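Long-range contacts in guanylate kinase (Coxiella burnetii, PDB 3TR0), which catalyses the ATP-dependent phosphorylation of GMP to GDP and so probably serves the recycling of GMP and, indirectly, of cGMP: residues Asn5-Phe10 / Arg92-Gly97; Ala32-Ser37 / Asp99-Ile104. All blocks are in the same frame, centred on the assembly; numbering follows the deposited sequence.

Contact 1 (Asn5-Phe10 / Arg92-Gly97); sequences NKANLF and RQLKAG
With chi1 at -65° and chi2 extended at 178°, L94 carries its two methyls off the last turn of helix 87-95 onto the chain entering strand 9-13, where L9, turned in the same sense at chi1 -56°, meets it. The two leucines cross at about a right angle, L9 CD2 lying 3.9 Å from L94 CD1. The other methyl, L94 CD2, sits 3.5 Å from A7 CB and also reaches the backbone carbonyl of N8, so one leucine fork covers three consecutive residues. A7 CB also lies against the backbone of G97, 3.9 Å from G97 C.

No direct hydrogen bond joins the two segments. A single water does the polar work instead, accepting from A7 N at 2.9 Å and donating to L94 O at 2.8 Å. It thereby pairs an amide just ahead of the strand with a carbonyl of the final helical turn. G97, at positive phi, is where the chain leaves the helix, its N bonded back to L94 O in a Schellman motif. The C-terminal end of helix 87-95 thus packs on the lead-in and first residue of strand 9-13, part of the helix-against-sheet layering of the P-loop kinase fold.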
loop_
_atom_site.group_PDB
_atom_site.type_symbol
_atom_site.label_atom_id
_atom_site.label_comp_id
_atom_site.label_asym_id
_atom_site.label_seq_id
_atom_site.Cartn_x
_atom_site.Cartn_y
_atom_site.Cartn_z
ATOM N N ASN A 5 -3.669 -16.033 2.261
ATOM C CA ASN A 5 -4.784 -16.703 2.922
ATOM C C ASN A 5 -5.567 -15.791 3.867
ATOM O O ASN A 5 -6.260 -16.260 4.769
ATOM C CB ASN A 5 -4.313 -17.967 3.647
ATOM C CG ASN A 5 -3.011 -17.761 4.393
ATOM O OD1 ASN A 5 -2.686 -16.646 4.801
ATOM N ND2 ASN A 5 -2.253 -18.837 4.569
ATOM N N LYS A 6 -5.436 -14.483 3.663
ATOM C CA LYS A 6 -6.364 -13.529 4.251
ATOM C C LYS A 6 -6.832 -12.613 3.132
ATOM O O LYS A 6 -6.417 -11.456 3.034
ATOM C CB LYS A 6 -5.728 -12.721 5.380
ATOM C CG LYS A 6 -6.742 -11.890 6.156
ATOM C CD LYS A 6 -6.185 -11.403 7.479
ATOM C CE LYS A 6 -7.203 -10.562 8.237
ATOM N NZ LYS A 6 -7.509 -9.290 7.533
ATOM N N ALA A 7 -7.691 -13.158 2.282
ATOM C CA ALA A 7 -8.108 -12.491 1.059
ATOM C C ALA A 7 -8.936 -11.252 1.353
ATOM O O ALA A 7 -9.598 -11.164 2.383
ATOM C CB ALA A 7 -8.893 -13.462 0.179
ATOM N N ASN A 8 -8.903 -10.299 0.431
ATOM C CA ASN A 8 -9.576 -9.029 0.633
ATOM C C ASN A 8 -10.386 -8.670 -0.602
ATOM O O ASN A 8 -10.228 -9.285 -1.661
ATOM C CB ASN A 8 -8.537 -7.938 0.923
ATOM C CG ASN A 8 -9.118 -6.751 1.674
ATOM O OD1 ASN A 8 -10.327 -6.642 1.853
ATOM N ND2 ASN A 8 -8.247 -5.856 2.119
ATOM N N LEU A 9 -11.261 -7.684 -0.457
ATOM C CA LEU A 9 -11.984 -7.122 -1.587
ATOM C C LEU A 9 -11.304 -5.832 -2.036
ATOM O O LEU A 9 -10.944 -4.998 -1.216
ATOM C CB LEU A 9 -13.430 -6.827 -1.197
ATOM C CG LEU A 9 -14.242 -8.006 -0.651
ATOM C CD1 LEU A 9 -15.645 -7.546 -0.287
ATOM C CD2 LEU A 9 -14.292 -9.133 -1.670
ATOM N N PHE A 10 -11.136 -5.679 -3.343
ATOM C CA PHE A 10 -10.550 -4.475 -3.899
ATOM C C PHE A 10 -11.556 -3.816 -4.816
ATOM O O PHE A 10 -11.838 -4.322 -5.900
ATOM C CB PHE A 10 -9.263 -4.803 -4.655
ATOM C CG PHE A 10 -8.149 -5.275 -3.765
ATOM C CD1 PHE A 10 -7.283 -4.369 -3.183
ATOM C CD2 PHE A 10 -7.985 -6.624 -3.491
ATOM C CE1 PHE A 10 -6.261 -4.799 -2.359
ATOM C CE2 PHE A 10 -6.967 -7.056 -2.669
ATOM C CZ PHE A 10 -6.106 -6.142 -2.096
ATOM N N ARG A 92 -16.981 -17.535 -1.937
ATOM C CA ARG A 92 -16.238 -18.734 -2.321
ATOM C C ARG A 92 -14.778 -18.415 -2.651
ATOM O O ARG A 92 -13.868 -19.153 -2.259
ATOM C CB ARG A 92 -16.899 -19.446 -3.500
ATOM C CG ARG A 92 -18.231 -20.079 -3.163
ATOM C CD ARG A 92 -18.565 -21.215 -4.122
ATOM N NE ARG A 92 -18.567 -20.806 -5.526
ATOM C CZ ARG A 92 -19.593 -20.220 -6.135
ATOM N NH1 ARG A 92 -20.702 -19.951 -5.461
ATOM N NH2 ARG A 92 -19.509 -19.893 -7.417
ATOM N N GLN A 93 -14.563 -17.316 -3.370
ATOM C CA GLN A 93 -13.217 -16.882 -3.734
ATOM C C GLN A 93 -12.396 -16.521 -2.506
ATOM O O GLN A 93 -11.240 -16.932 -2.378
ATOM C CB GLN A 93 -13.270 -15.679 -4.682
ATOM C CG GLN A 93 -14.121 -15.899 -5.914
ATOM C CD GLN A 93 -13.804 -17.202 -6.621
ATOM O OE1 GLN A 93 -12.643 -17.526 -6.857
ATOM N NE2 GLN A 93 -14.843 -17.960 -6.959
ATOM N N LEU A 94 -12.992 -15.744 -1.607
ATOM C CA LEU A 94 -12.310 -15.362 -0.371
ATOM C C LEU A 94 -11.932 -16.598 0.442
ATOM O O LEU A 94 -10.825 -16.688 0.980
ATOM C CB LEU A 94 -13.194 -14.435 0.461
ATOM C CG LEU A 94 -13.488 -13.070 -0.163
ATOM C CD1 LEU A 94 -14.406 -12.257 0.740
ATOM C CD2 LEU A 94 -12.193 -12.314 -0.446
ATOM N N LYS A 95 -12.860 -17.547 0.521
ATOM C CA LYS A 95 -12.636 -18.805 1.228
ATOM C C LYS A 95 -11.459 -19.567 0.639
ATOM O O LYS A 95 -10.685 -20.193 1.361
ATOM C CB LYS A 95 -13.885 -19.686 1.151
ATOM C CG LYS A 95 -14.995 -19.315 2.117
ATOM C CD LYS A 95 -14.880 -20.102 3.414
ATOM C CE LYS A 95 -16.184 -20.066 4.198
ATOM N NZ LYS A 95 -16.066 -20.735 5.524
ATOM N N ALA A 96 -11.334 -19.514 -0.681
ATOM C CA ALA A 96 -10.267 -20.212 -1.382
ATOM C C ALA A 96 -8.944 -19.458 -1.287
ATOM O O ALA A 96 -7.918 -19.934 -1.769
ATOM C CB ALA A 96 -10.648 -20.427 -2.833
ATOM N N GLY A 97 -8.976 -18.280 -0.671
ATOM C CA GLY A 97 -7.769 -17.499 -0.467
ATOM C C GLY A 97 -7.450 -16.562 -1.618
ATOM O O GLY A 97 -6.330 -16.070 -1.734
HETATM O O HOH W 1 -8.832 -15.801 2.670
#

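Contact 2 (Ala32-Ser37 / Asp99-Ile104); sequences AEIKIS and DVLLEI. With 5GP (guanosine-5'-monophosphate), chain D.
A parallel strand pairing at one edge of the five-stranded core sheet joins residues 32-37 to 99-104, with strand 34-36 outermost and strand 99-103 next to it. Four backbone hydrogen bonds lace them together. D99 N gives to E33 O along a rather bent path (144° at the hydrogen); K35 N then gives to D99 O, and L101 N returns the bond to K35 O at 2.8 Å and nearly straight, 172°. S37 N closes the ladder on L101 O. Between these rungs I34 CA and V100 CA each point a hydrogen at a carbonyl, D99 O and K35 O respectively.

I34, I36, D99 and L101 share one face. I34 CG1 stands opposite the backbone N (chi1 -173°), which sends CD1 out to L101 CG at 3.6 Å; I36 CG1 reaches L101 CD1 less closely. Helix 20-30 covers I36 and L101, with V28 touching both and V24 also touching I36. The order of strands, 34-36, 99-103, 9-13, 120-125 and 166-169, is 2-3-1-4-5, the parallel core of a P-loop kinase. On the other face S37 CB lies 3.6 Å from L102 CD2, and W89 packs over S37 and V100.

Beyond the last rung the strands part, and two waters span the gap. Both donate to S37 O; one accepts from E103 N, while the other donates to E103 OE1 at 2.6 Å. D99 is held from outside the pair, by the backbone N of N8 and a salt bridge to R188. At the far end I104 lays CG2 3.3 Å from N1 of the bound GMP's guanine.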
loop_
_atom_site.group_PDB
_atom_site.type_symbol
_atom_site.label_atom_id
_atom_site.label_comp_id
_atom_site.label_asym_id
_atom_site.label_seq_id
_atom_site.Cartn_x
_atom_site.Cartn_y
_atom_site.Cartn_z
ATOM N N ALA A 32 -1.309 -13.010 -9.569
ATOM C CA ALA A 32 -1.901 -14.302 -9.256
ATOM C C ALA A 32 -2.863 -14.165 -8.080
ATOM O O ALA A 32 -2.812 -13.183 -7.338
ATOM C CB ALA A 32 -0.811 -15.317 -8.937
ATOM N N GLU A 33 -3.739 -15.152 -7.927
ATOM C CA GLU A 33 -4.620 -15.257 -6.767
ATOM C C GLU A 33 -5.557 -14.063 -6.605
ATOM O O GLU A 33 -5.836 -13.621 -5.491
ATOM C CB GLU A 33 -3.799 -15.479 -5.492
ATOM C CG GLU A 33 -2.948 -16.739 -5.532
ATOM C CD GLU A 33 -2.142 -16.944 -4.263
ATOM O OE1 GLU A 33 -2.534 -17.802 -3.443
ATOM O OE2 GLU A 33 -1.116 -16.251 -4.087
ATOM N N ILE A 34 -6.045 -13.550 -7.728
ATOM C CA ILE A 34 -7.019 -12.469 -7.709
ATOM C C ILE A 34 -7.951 -12.623 -8.905
ATOM O O ILE A 34 -7.506 -12.871 -10.024
ATOM C CB ILE A 34 -6.327 -11.077 -7.690
ATOM C CG1 ILE A 34 -7.353 -9.956 -7.505
ATOM C CG2 ILE A 34 -5.500 -10.864 -8.944
ATOM C CD1 ILE A 34 -6.726 -8.608 -7.163
ATOM N N LYS A 35 -9.250 -12.510 -8.656
ATOM C CA LYS A 35 -10.234 -12.693 -9.716
ATOM C C LYS A 35 -11.251 -11.563 -9.739
ATOM O O LYS A 35 -11.522 -10.934 -8.714
ATOM C CB LYS A 35 -10.932 -14.045 -9.559
ATOM C CG LYS A 35 -9.955 -15.204 -9.418
ATOM C CD LYS A 35 -10.197 -16.294 -10.445
ATOM C CE LYS A 35 -11.209 -17.310 -9.949
ATOM N NZ LYS A 35 -11.277 -18.500 -10.845
ATOM N N ILE A 36 -11.809 -11.309 -10.917
ATOM C CA ILE A 36 -12.795 -10.255 -11.086
ATOM C C ILE A 36 -14.206 -10.791 -10.927
ATOM O O ILE A 36 -14.591 -11.753 -11.593
ATOM C CB ILE A 36 -12.693 -9.604 -12.481
ATOM C CG1 ILE A 36 -11.271 -9.108 -12.745
ATOM C CG2 ILE A 36 -13.685 -8.465 -12.601
ATOM C CD1 ILE A 36 -11.035 -8.685 -14.184
ATOM N N SER A 37 -14.979 -10.171 -10.046
ATOM C CA SER A 37 -16.392 -10.514 -9.925
ATOM C C SER A 37 -17.142 -10.089 -11.180
ATOM O O SER A 37 -17.082 -8.927 -11.583
ATOM C CB SER A 37 -17.009 -9.848 -8.697
ATOM O OG SER A 37 -18.406 -10.069 -8.640
ATOM N N ASP A 99 -8.102 -13.002 -3.609
ATOM C CA ASP A 99 -8.630 -11.650 -3.538
ATOM C C ASP A 99 -9.650 -11.461 -4.647
ATOM O O ASP A 99 -9.613 -12.158 -5.659
ATOM C CB ASP A 99 -7.500 -10.627 -3.663
ATOM C CG ASP A 99 -6.472 -10.776 -2.564
ATOM O OD1 ASP A 99 -6.835 -10.548 -1.391
ATOM O OD2 ASP A 99 -5.314 -11.135 -2.868
ATOM N N VAL A 100 -10.572 -10.531 -4.449
ATOM C CA VAL A 100 -11.618 -10.304 -5.433
ATOM C C VAL A 100 -11.652 -8.845 -5.836
ATOM O O VAL A 100 -11.627 -7.958 -4.985
ATOM C CB VAL A 100 -12.998 -10.696 -4.898
ATOM C CG1 VAL A 100 -14.089 -10.274 -5.887
ATOM C CG2 VAL A 100 -13.059 -12.203 -4.639
ATOM N N LEU A 101 -11.704 -8.610 -7.140
ATOM C CA LEU A 101 -11.848 -7.265 -7.673
ATOM C C LEU A 101 -13.312 -6.971 -7.937
ATOM O O LEU A 101 -13.999 -7.753 -8.595
ATOM C CB LEU A 101 -11.051 -7.126 -8.965
ATOM C CG LEU A 101 -9.541 -7.048 -8.760
ATOM C CD1 LEU A 101 -8.800 -7.488 -10.003
ATOM C CD2 LEU A 101 -9.155 -5.636 -8.366
ATOM N N LEU A 102 -13.790 -5.849 -7.411
ATOM C CA LEU A 102 -15.168 -5.431 -7.644
ATOM C C LEU A 102 -15.185 -4.141 -8.455
ATOM O O LEU A 102 -14.807 -3.078 -7.960
ATOM C CB LEU A 102 -15.901 -5.227 -6.316
ATOM C CG LEU A 102 -15.986 -6.435 -5.369
ATOM C CD1 LEU A 102 -16.571 -6.028 -4.023
ATOM C CD2 LEU A 102 -16.803 -7.537 -5.997
ATOM N N GLU A 103 -15.610 -4.240 -9.710
ATOM C CA GLU A 103 -15.752 -3.058 -10.549
ATOM C C GLU A 103 -17.161 -2.537 -10.360
ATOM O O GLU A 103 -18.077 -2.949 -11.070
ATOM C CB GLU A 103 -15.537 -3.412 -12.017
ATOM C CG GLU A 103 -14.174 -3.971 -12.344
ATOM C CD GLU A 103 -14.055 -4.360 -13.807
ATOM O OE1 GLU A 103 -14.739 -5.318 -14.225
ATOM O OE2 GLU A 103 -13.289 -3.701 -14.539
ATOM N N ILE A 104 -17.338 -1.656 -9.383
ATOM C CA ILE A 104 -18.665 -1.190 -9.005
ATOM C C ILE A 104 -18.667 0.320 -8.823
ATOM O O ILE A 104 -17.608 0.929 -8.706
ATOM C CB ILE A 104 -19.149 -1.868 -7.711
ATOM C CG1 ILE A 104 -18.167 -1.608 -6.568
ATOM C CG2 ILE A 104 -19.311 -3.373 -7.924
ATOM C CD1 ILE A 104 -18.564 -2.261 -5.257
HETATM P P 5GP D . -21.766 -0.258 -18.009
HETATM O O1P 5GP D . -21.069 -1.535 -18.409
HETATM O O2P 5GP D . -23.257 -0.171 -18.201
HETATM O O3P 5GP D . -21.083 0.897 -18.705
HETATM O "O5'" 5GP D . -21.402 0.089 -16.500
HETATM C "C5'" 5GP D . -22.109 1.091 -15.790
HETATM C "C4'" 5GP D . -21.507 1.323 -14.431
HETATM O "O4'" 5GP D . -22.196 0.518 -13.454
HETATM C "C3'" 5GP D . -20.053 0.907 -14.276
HETATM O "O3'" 5GP D . -19.146 1.872 -14.779
HETATM C "C2'" 5GP D . -19.917 0.670 -12.777
HETATM O "O2'" 5GP D . -19.644 1.890 -12.105
HETATM C "C1'" 5GP D . -21.330 0.218 -12.388
HETATM N N9 5GP D . -21.405 -1.227 -12.111
HETATM C C8 5GP D . -21.144 -2.265 -12.917
HETATM N N7 5GP D . -21.376 -3.412 -12.229
HETATM C C5 5GP D . -21.785 -3.069 -10.984
HETATM C C6 5GP D . -22.162 -3.773 -9.846
HETATM O O6 5GP D . -22.162 -5.028 -9.831
HETATM N N1 5GP D . -22.527 -3.093 -8.752
HETATM C C2 5GP D . -22.534 -1.752 -8.728
HETATM N N2 5GP D . -22.904 -1.077 -7.614
HETATM N N3 5GP D . -22.172 -1.045 -9.813
HETATM C C4 5GP D . -21.805 -1.691 -10.938
HETATM O O HOH W 2 -17.243 -6.506 -10.337
HETATM O O HOH W 3 -16.717 -6.973 -13.710
#

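How the contacts relate
Contacts 1 and 2 lie with their centres 9 Å apart, and their segments alternate along the chain. Helix 87-95 leads into strand 99-103, the neighbour of strand 9-13 in the sheet. That pairing joins them through F10 N, 2.9 Å from V100 O, a probable hydrogen bond, while A7 CA packs 3.4 Å from D99 OD1. Q93, on the helix of contact 1, also packs its OE1 against K35 CE, 3.4 Å away, on the edge strand of contact 2. Their relation to the nucleotide differs. Contact 1 is remote, the L9 side chain being about 12 Å from GMP, whereas contact 2 ends in E103 and I104 of the GMP pocket, with the E103 side chain about 4 Å from that of T21 in the predicted ATP site.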